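Local coordinates for protein putative secreted lipase (Streptomyces sp. W007, PDB 5H6B) that probably hydrolyses the ester bonds of triacylglycerols, as a secreted, thermostable lipase of the alpha/beta-hydrolase fold, at residues A135-T147 with L167-T181. Numbering follows the deposited sequence.
Sequences APDNHGTTLLGLT and LADQVAGSPFITKLT. With ZN (zinc ion), chain D.
T141 and V171 form a single beta bridge that joins two excursions of the alpha/beta-hydrolase fold, the loop that follows strand 128-134 of the parallel sheet and the turn between helices 165-168 and 175-181. Two backbone hydrogen bonds make it: T141 N gives to Q170 O, and A172 N reaches T141 O at 2.8 Å, nearly straight at 169° and in the carbonyl plane. The CA-H of V171 adds a weaker contact to that same T141 O. G140 passes so close to Q170 O that a CB would collide with it, and its phi is positive as well, so glycine suits the spot twice over.

Van der Waals packing carries on at both ends. L143 crosses V171 at about a right angle, L143 CG against V171 CG2 at 3.6 Å, while L146 CD1 lies over the backbone of L167, 3.5 Å from L167 O. Beyond G140, I177 turns CD1 onto the glycine CA, and A172 CB rests 3.6 Å from H139 O.

Among polar groups, D137 OD2 and the Q170 amide come close, with their planes 76° apart; the chain of Q170, extended beyond CG, carries the amide there, past L146 CD2. With Q170 cut back to an alanine, the D137 carboxylate would probably lose this polar neighbour and a gap would be likely to open beside L146 CD2.

Helix 175-181 starts with an N-cap: S174 OG accepts from I177 N at 178°. Further along, T181 meets the metal-binding histidine: H139 NE2 binds a zinc ion at 2.3 Å, shared with D185, while ND1 is hydrogen-bonded to T208 O. T181 CG2 comes obliquely to this imidazole, 3.8 Å from H139 CD2, and also touches N138 O at 3.5 Å.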
ATOM      1  N   ALA A 135      -1.429   3.070  -6.433  1.00 32.09           N
ATOM      2  CA  ALA A 135      -0.799   4.363  -6.629  1.00 33.04           C
ATOM      3  C   ALA A 135       0.501   4.559  -5.843  1.00 32.14           C
ATOM      4  O   ALA A 135       0.713   5.616  -5.268  1.00 33.74           O
ATOM      5  CB  ALA A 135      -1.795   5.474  -6.349  1.00 33.13           C
ATOM      6  N   PRO A 136       1.387   3.546  -5.823  1.00 34.25           N
ATOM      7  CA  PRO A 136       2.588   3.659  -4.982  1.00 34.57           C
ATOM      8  C   PRO A 136       3.642   4.612  -5.571  1.00 36.72           C
ATOM      9  O   PRO A 136       3.901   4.551  -6.781  1.00 35.21           O
ATOM     10  CB  PRO A 136       3.121   2.236  -4.979  1.00 34.89           C
ATOM     11  CG  PRO A 136       2.752   1.708  -6.334  1.00 34.67           C
ATOM     12  CD  PRO A 136       1.442   2.345  -6.683  1.00 36.03           C
ATOM     13  N   ASP A 137       4.235   5.490  -4.759  1.00 34.19           N
ATOM     14  CA  ASP A 137       5.316   6.351  -5.281  1.00 34.50           C
ATOM     15  C   ASP A 137       6.676   5.666  -5.224  1.00 35.05           C
ATOM     16  O   ASP A 137       7.585   6.094  -4.499  1.00 34.53           O
ATOM     17  CB  ASP A 137       5.332   7.744  -4.640  1.00 36.14           C
ATOM     18  CG  ASP A 137       5.504   7.731  -3.109  1.00 37.44           C
ATOM     19  OD1 ASP A 137       5.174   6.747  -2.403  1.00 35.91           O
ATOM     20  OD2 ASP A 137       5.955   8.773  -2.621  1.00 37.64           O
ATOM     21  N   ASN A 138       6.838   4.637  -6.060  1.00 36.71           N
ATOM     22  CA  ASN A 138       7.993   3.706  -5.946  1.00 35.96           C
ATOM     23  C   ASN A 138       9.360   4.323  -6.282  1.00 37.75           C
ATOM     24  O   ASN A 138      10.393   3.805  -5.835  1.00 35.82           O
ATOM     25  CB  ASN A 138       7.746   2.410  -6.744  1.00 36.32           C
ATOM     26  CG  ASN A 138       6.910   1.395  -5.961  1.00 37.05           C
ATOM     27  OD1 ASN A 138       7.223   1.101  -4.811  1.00 36.21           O
ATOM     28  ND2 ASN A 138       5.871   0.832  -6.588  1.00 35.14           N
ATOM     29  N   HIS A 139       9.352   5.409  -7.061  1.00 37.33           N
ATOM     30  CA  HIS A 139      10.550   6.236  -7.289  1.00 40.79           C
ATOM     31  C   HIS A 139      10.334   7.677  -6.851  1.00 39.61           C
ATOM     32  O   HIS A 139      10.912   8.607  -7.410  1.00 42.01           O
ATOM     33  CB  HIS A 139      10.984   6.133  -8.752  1.00 38.91           C
ATOM     34  CG  HIS A 139      11.033   4.721  -9.211  1.00 38.65           C
ATOM     35  ND1 HIS A 139       9.929   4.079  -9.713  1.00 38.65           N
ATOM     36  CD2 HIS A 139      12.002   3.788  -9.119  1.00 38.89           C
ATOM     37  CE1 HIS A 139      10.230   2.826  -9.970  1.00 38.90           C
ATOM     38  NE2 HIS A 139      11.480   2.626  -9.622  1.00 40.86           N
ATOM     39  N   GLY A 140       9.528   7.837  -5.807  1.00 40.30           N
ATOM     40  CA  GLY A 140       9.339   9.110  -5.174  1.00 39.33           C
ATOM     41  C   GLY A 140       8.429   9.985  -5.976  1.00 38.27           C
ATOM     42  O   GLY A 140       7.813   9.522  -6.920  1.00 39.79           O
ATOM     43  N   THR A 141       8.364  11.248  -5.576  1.00 39.37           N
ATOM     44  CA  THR A 141       7.471  12.249  -6.159  1.00 41.91           C
ATOM     45  C   THR A 141       8.074  13.642  -5.875  1.00 44.91           C
ATOM     46  O   THR A 141       9.277  13.746  -5.652  1.00 48.46           O
ATOM     47  CB  THR A 141       6.039  12.095  -5.590  1.00 42.91           C
ATOM     48  OG1 THR A 141       5.176  13.061  -6.178  1.00 43.15           O
ATOM     49  CG2 THR A 141       5.991  12.272  -4.052  1.00 44.85           C
ATOM     50  N   THR A 142       7.262  14.695  -5.886  1.00 47.76           N
ATOM     51  CA  THR A 142       7.704  16.043  -5.489  1.00 49.60           C
ATOM     52  C   THR A 142       6.897  16.567  -4.300  1.00 51.62           C
ATOM     53  O   THR A 142       5.763  16.109  -4.027  1.00 45.55           O
ATOM     54  CB  THR A 142       7.584  17.049  -6.657  1.00 48.84           C
ATOM     55  OG1 THR A 142       6.207  17.247  -6.988  1.00 49.03           O
ATOM     56  CG2 THR A 142       8.328  16.538  -7.903  1.00 48.23           C
ATOM     57  N   LEU A 143       7.484  17.537  -3.594  1.00 49.83           N
ATOM     58  CA  LEU A 143       6.779  18.220  -2.512  1.00 49.52           C
ATOM     59  C   LEU A 143       5.501  18.878  -3.036  1.00 46.47           C
ATOM     60  O   LEU A 143       4.482  18.869  -2.344  1.00 44.08           O
ATOM     61  CB  LEU A 143       7.673  19.239  -1.800  1.00 51.73           C
ATOM     62  CG  LEU A 143       8.781  18.659  -0.917  1.00 52.81           C
ATOM     63  CD1 LEU A 143       9.712  19.771  -0.462  1.00 53.76           C
ATOM     64  CD2 LEU A 143       8.216  17.910   0.285  1.00 53.38           C
ATOM     65  N   LEU A 144       5.563  19.393  -4.266  1.00 45.25           N
ATOM     66  CA  LEU A 144       4.410  19.997  -4.961  1.00 46.90           C
ATOM     67  C   LEU A 144       3.280  18.987  -5.176  1.00 43.31           C
ATOM     68  O   LEU A 144       2.112  19.274  -4.887  1.00 40.82           O
ATOM     69  CB  LEU A 144       4.855  20.574  -6.321  1.00 48.60           C
ATOM     70  CG  LEU A 144       3.812  21.273  -7.208  1.00 54.20           C
ATOM     71  CD1 LEU A 144       3.250  22.515  -6.506  1.00 55.92           C
ATOM     72  CD2 LEU A 144       4.422  21.628  -8.562  1.00 52.03           C
ATOM     73  N   GLY A 145       3.646  17.817  -5.697  1.00 40.83           N
ATOM     74  CA  GLY A 145       2.737  16.680  -5.800  1.00 41.27           C
ATOM     75  C   GLY A 145       2.098  16.301  -4.465  1.00 37.15           C
ATOM     76  O   GLY A 145       0.884  16.115  -4.384  1.00 32.20           O
ATOM     77  N   LEU A 146       2.904  16.230  -3.413  1.00 36.06           N
ATOM     78  CA  LEU A 146       2.377  15.910  -2.080  1.00 39.37           C
ATOM     79  C   LEU A 146       1.425  16.970  -1.543  1.00 38.77           C
ATOM     80  O   LEU A 146       0.462  16.630  -0.842  1.00 37.05           O
ATOM     81  CB  LEU A 146       3.506  15.647  -1.086  1.00 41.52           C
ATOM     82  CG  LEU A 146       4.340  14.392  -1.406  1.00 43.09           C
ATOM     83  CD1 LEU A 146       5.643  14.415  -0.613  1.00 43.61           C
ATOM     84  CD2 LEU A 146       3.562  13.107  -1.128  1.00 42.01           C
ATOM     85  N   THR A 147       1.650  18.239  -1.899  1.00 38.70           N
ATOM     86  CA  THR A 147       0.709  19.305  -1.535  1.00 40.71           C
ATOM     87  C   THR A 147      -0.677  19.099  -2.161  1.00 39.76           C
ATOM     88  O   THR A 147      -1.662  19.605  -1.648  1.00 43.55           O
ATOM     89  CB  THR A 147       1.222  20.725  -1.903  1.00 42.14           C
ATOM     90  OG1 THR A 147       1.301  20.869  -3.327  1.00 44.65           O
ATOM     91  CG2 THR A 147       2.591  21.019  -1.268  1.00 41.35           C
ATOM     92  N   LEU A 167       7.488  13.368   4.407  1.00 43.00           N
ATOM     93  CA  LEU A 167       7.322  14.050   3.125  1.00 40.78           C
ATOM     94  C   LEU A 167       8.638  14.220   2.372  1.00 45.77           C
ATOM     95  O   LEU A 167       8.691  13.968   1.148  1.00 46.64           O
ATOM     96  CB  LEU A 167       6.645  15.401   3.312  1.00 41.70           C
ATOM     97  CG  LEU A 167       5.356  15.422   4.146  1.00 41.53           C
ATOM     98  CD1 LEU A 167       4.790  16.831   4.135  1.00 40.82           C
ATOM     99  CD2 LEU A 167       4.321  14.426   3.650  1.00 39.63           C
ATOM    100  N   ALA A 168       9.699  14.639   3.078  1.00 43.16           N
ATOM    101  CA  ALA A 168      10.991  14.895   2.427  1.00 43.84           C
ATOM    102  C   ALA A 168      11.624  13.609   1.893  1.00 42.38           C
ATOM    103  O   ALA A 168      12.259  13.620   0.842  1.00 43.33           O
ATOM    104  CB  ALA A 168      11.953  15.622   3.376  1.00 44.99           C
ATOM    105  N   ASP A 169      11.446  12.517   2.635  1.00 41.89           N
ATOM    106  CA  ASP A 169      11.903  11.198   2.230  1.00 43.70           C
ATOM    107  C   ASP A 169      11.232  10.679   0.945  1.00 44.89           C
ATOM    108  O   ASP A 169      11.796   9.832   0.271  1.00 50.08           O
ATOM    109  CB  ASP A 169      11.673  10.166   3.363  1.00 44.63           C
ATOM    110  CG  ASP A 169      12.704  10.257   4.494  1.00 46.66           C
ATOM    111  OD1 ASP A 169      13.675  11.031   4.396  1.00 50.99           O
ATOM    112  OD2 ASP A 169      12.543   9.533   5.503  1.00 50.80           O
ATOM    113  N   GLN A 170      10.031  11.153   0.623  1.00 45.29           N
ATOM    114  CA  GLN A 170       9.354  10.760  -0.620  1.00 45.24           C
ATOM    115  C   GLN A 170       9.820  11.545  -1.859  1.00 44.49           C
ATOM    116  O   GLN A 170       9.412  11.203  -2.971  1.00 43.07           O
ATOM    117  CB  GLN A 170       7.828  10.873  -0.479  1.00 41.87           C
ATOM    118  CG  GLN A 170       7.248   9.934   0.565  1.00 42.31           C
ATOM    119  CD  GLN A 170       5.736  10.050   0.691  1.00 40.60           C
ATOM    120  OE1 GLN A 170       5.203  10.600   1.660  1.00 42.52           O
ATOM    121  NE2 GLN A 170       5.051   9.556  -0.289  1.00 38.44           N
ATOM    122  N   VAL A 171      10.650  12.575  -1.691  1.00 42.69           N
ATOM    123  CA  VAL A 171      11.025  13.426  -2.830  1.00 46.01           C
ATOM    124  C   VAL A 171      12.003  12.667  -3.724  1.00 45.78           C
ATOM    125  O   VAL A 171      12.975  12.104  -3.227  1.00 47.66           O
ATOM    126  CB  VAL A 171      11.582  14.805  -2.369  1.00 46.56           C
ATOM    127  CG1 VAL A 171      12.141  15.633  -3.537  1.00 45.66           C
ATOM    128  CG2 VAL A 171      10.478  15.592  -1.692  1.00 43.24           C
ATOM    129  N   ALA A 172      11.723  12.606  -5.029  1.00 47.79           N
ATOM    130  CA  ALA A 172      12.653  11.935  -5.969  1.00 50.25           C
ATOM    131  C   ALA A 172      14.007  12.615  -5.850  1.00 48.11           C
ATOM    132  O   ALA A 172      14.084  13.844  -5.913  1.00 46.94           O
ATOM    133  CB  ALA A 172      12.153  12.010  -7.403  1.00 47.07           C
ATOM    134  N   GLY A 173      15.043  11.816  -5.602  1.00 50.25           N
ATOM    135  CA  GLY A 173      16.406  12.313  -5.384  1.00 49.27           C
ATOM    136  C   GLY A 173      16.803  12.469  -3.923  1.00 52.11           C
ATOM    137  O   GLY A 173      17.955  12.788  -3.634  1.00 48.32           O
ATOM    138  N   SER A 174      15.872  12.233  -2.991  1.00 54.08           N
ATOM    139  CA  SER A 174      16.184  12.315  -1.561  1.00 48.58           C
ATOM    140  C   SER A 174      17.204  11.253  -1.191  1.00 47.64           C
ATOM    141  O   SER A 174      17.405  10.295  -1.943  1.00 48.18           O
ATOM    142  CB  SER A 174      14.933  12.097  -0.703  1.00 48.19           C
ATOM    143  OG  SER A 174      14.567  10.720  -0.673  1.00 47.00           O
ATOM    144  N   PRO A 175      17.842  11.404  -0.021  1.00 47.52           N
ATOM    145  CA  PRO A 175      18.687  10.307   0.430  1.00 45.96           C
ATOM    146  C   PRO A 175      17.903   9.009   0.544  1.00 46.26           C
ATOM    147  O   PRO A 175      18.425   7.960   0.175  1.00 44.76           O
ATOM    148  CB  PRO A 175      19.197  10.781   1.801  1.00 45.91           C
ATOM    149  CG  PRO A 175      19.171  12.276   1.712  1.00 47.12           C
ATOM    150  CD  PRO A 175      18.031  12.627   0.786  1.00 47.66           C
ATOM    151  N   PHE A 176      16.658   9.074   1.020  1.00 46.34           N
ATOM    152  CA  PHE A 176      15.868   7.855   1.205  1.00 46.29           C
ATOM    153  C   PHE A 176      15.545   7.138  -0.121  1.00 47.27           C
ATOM    154  O   PHE A 176      15.723   5.921  -0.232  1.00 45.03           O
ATOM    155  CB  PHE A 176      14.555   8.137   1.948  1.00 45.66           C
ATOM    156  CG  PHE A 176      13.726   6.906   2.151  1.00 44.11           C
ATOM    157  CD1 PHE A 176      14.043   6.014   3.162  1.00 43.30           C
ATOM    158  CD2 PHE A 176      12.677   6.603   1.287  1.00 42.35           C
ATOM    159  CE1 PHE A 176      13.299   4.865   3.348  1.00 43.21           C
ATOM    160  CE2 PHE A 176      11.933   5.460   1.465  1.00 43.77           C
ATOM    161  CZ  PHE A 176      12.251   4.581   2.491  1.00 45.15           C
ATOM    162  N   ILE A 177      15.026   7.883  -1.096  1.00 48.72           N
ATOM    163  CA  ILE A 177      14.650   7.308  -2.395  1.00 48.59           C
ATOM    164  C   ILE A 177      15.911   6.782  -3.109  1.00 50.75           C
ATOM    165  O   ILE A 177      15.897   5.662  -3.639  1.00 47.94           O
ATOM    166  CB  ILE A 177      13.845   8.323  -3.256  1.00 46.81           C
ATOM    167  CG1 ILE A 177      12.470   8.571  -2.619  1.00 48.33           C
ATOM    168  CG2 ILE A 177      13.683   7.856  -4.702  1.00 46.16           C
ATOM    169  CD1 ILE A 177      11.586   7.341  -2.461  1.00 47.78           C
ATOM    170  N   THR A 178      16.997   7.558  -3.068  1.00 50.41           N
ATOM    171  CA  THR A 178      18.301   7.119  -3.615  1.00 51.14           C
ATOM    172  C   THR A 178      18.742   5.751  -3.063  1.00 47.11           C
ATOM    173  O   THR A 178      19.080   4.841  -3.820  1.00 47.77           O
ATOM    174  CB  THR A 178      19.398   8.185  -3.360  1.00 51.30           C
ATOM    175  OG1 THR A 178      18.984   9.438  -3.929  1.00 49.11           O
ATOM    176  CG2 THR A 178      20.734   7.765  -3.983  1.00 50.32           C
ATOM    177  N   LYS A 179      18.706   5.603  -1.746  1.00 48.43           N
ATOM    178  CA  LYS A 179      19.056   4.333  -1.114  1.00 50.28           C
ATOM    179  C   LYS A 179      18.141   3.226  -1.593  1.00 49.87           C
ATOM    180  O   LYS A 179      18.613   2.181  -2.037  1.00 48.73           O
ATOM    181  CB  LYS A 179      18.977   4.423   0.413  1.00 53.18           C
ATOM    182  CG  LYS A 179      19.183   3.086   1.121  1.00 55.24           C
ATOM    183  CD  LYS A 179      19.518   3.246   2.597  1.00 57.77           C
ATOM    184  CE  LYS A 179      19.552   1.881   3.268  1.00 61.62           C
ATOM    185  NZ  LYS A 179      20.075   1.945   4.657  1.00 65.37           N
ATOM    186  N   LEU A 180      16.834   3.466  -1.495  1.00 47.39           N
ATOM    187  CA  LEU A 180      15.827   2.451  -1.814  1.00 46.03           C
ATOM    188  C   LEU A 180      15.934   1.872  -3.221  1.00 44.44           C
ATOM    189  O   LEU A 180      15.739   0.666  -3.405  1.00 42.56           O
ATOM    190  CB  LEU A 180      14.410   3.017  -1.612  1.00 48.82           C
ATOM    191  CG  LEU A 180      13.201   2.084  -1.838  1.00 48.30           C
ATOM    192  CD1 LEU A 180      13.180   0.900  -0.870  1.00 47.41           C
ATOM    193  CD2 LEU A 180      11.935   2.924  -1.718  1.00 50.24           C
ATOM    194  N   THR A 181      16.221   2.727  -4.201  1.00 46.28           N
ATOM    195  CA  THR A 181      16.195   2.336  -5.610  1.00 49.04           C
ATOM    196  C   THR A 181      17.574   2.279  -6.305  1.00 53.19           C
ATOM    197  O   THR A 181      17.636   2.261  -7.539  1.00 57.45           O
ATOM    198  CB  THR A 181      15.268   3.284  -6.397  1.00 48.07           C
ATOM    199  OG1 THR A 181      15.803   4.621  -6.376  1.00 49.32           O
ATOM    200  CG2 THR A 181      13.849   3.260  -5.807  1.00 45.44           C
TER
HETATM  201 ZN    ZN D 303      13.112   1.299 -10.437  1.00 43.02          ZN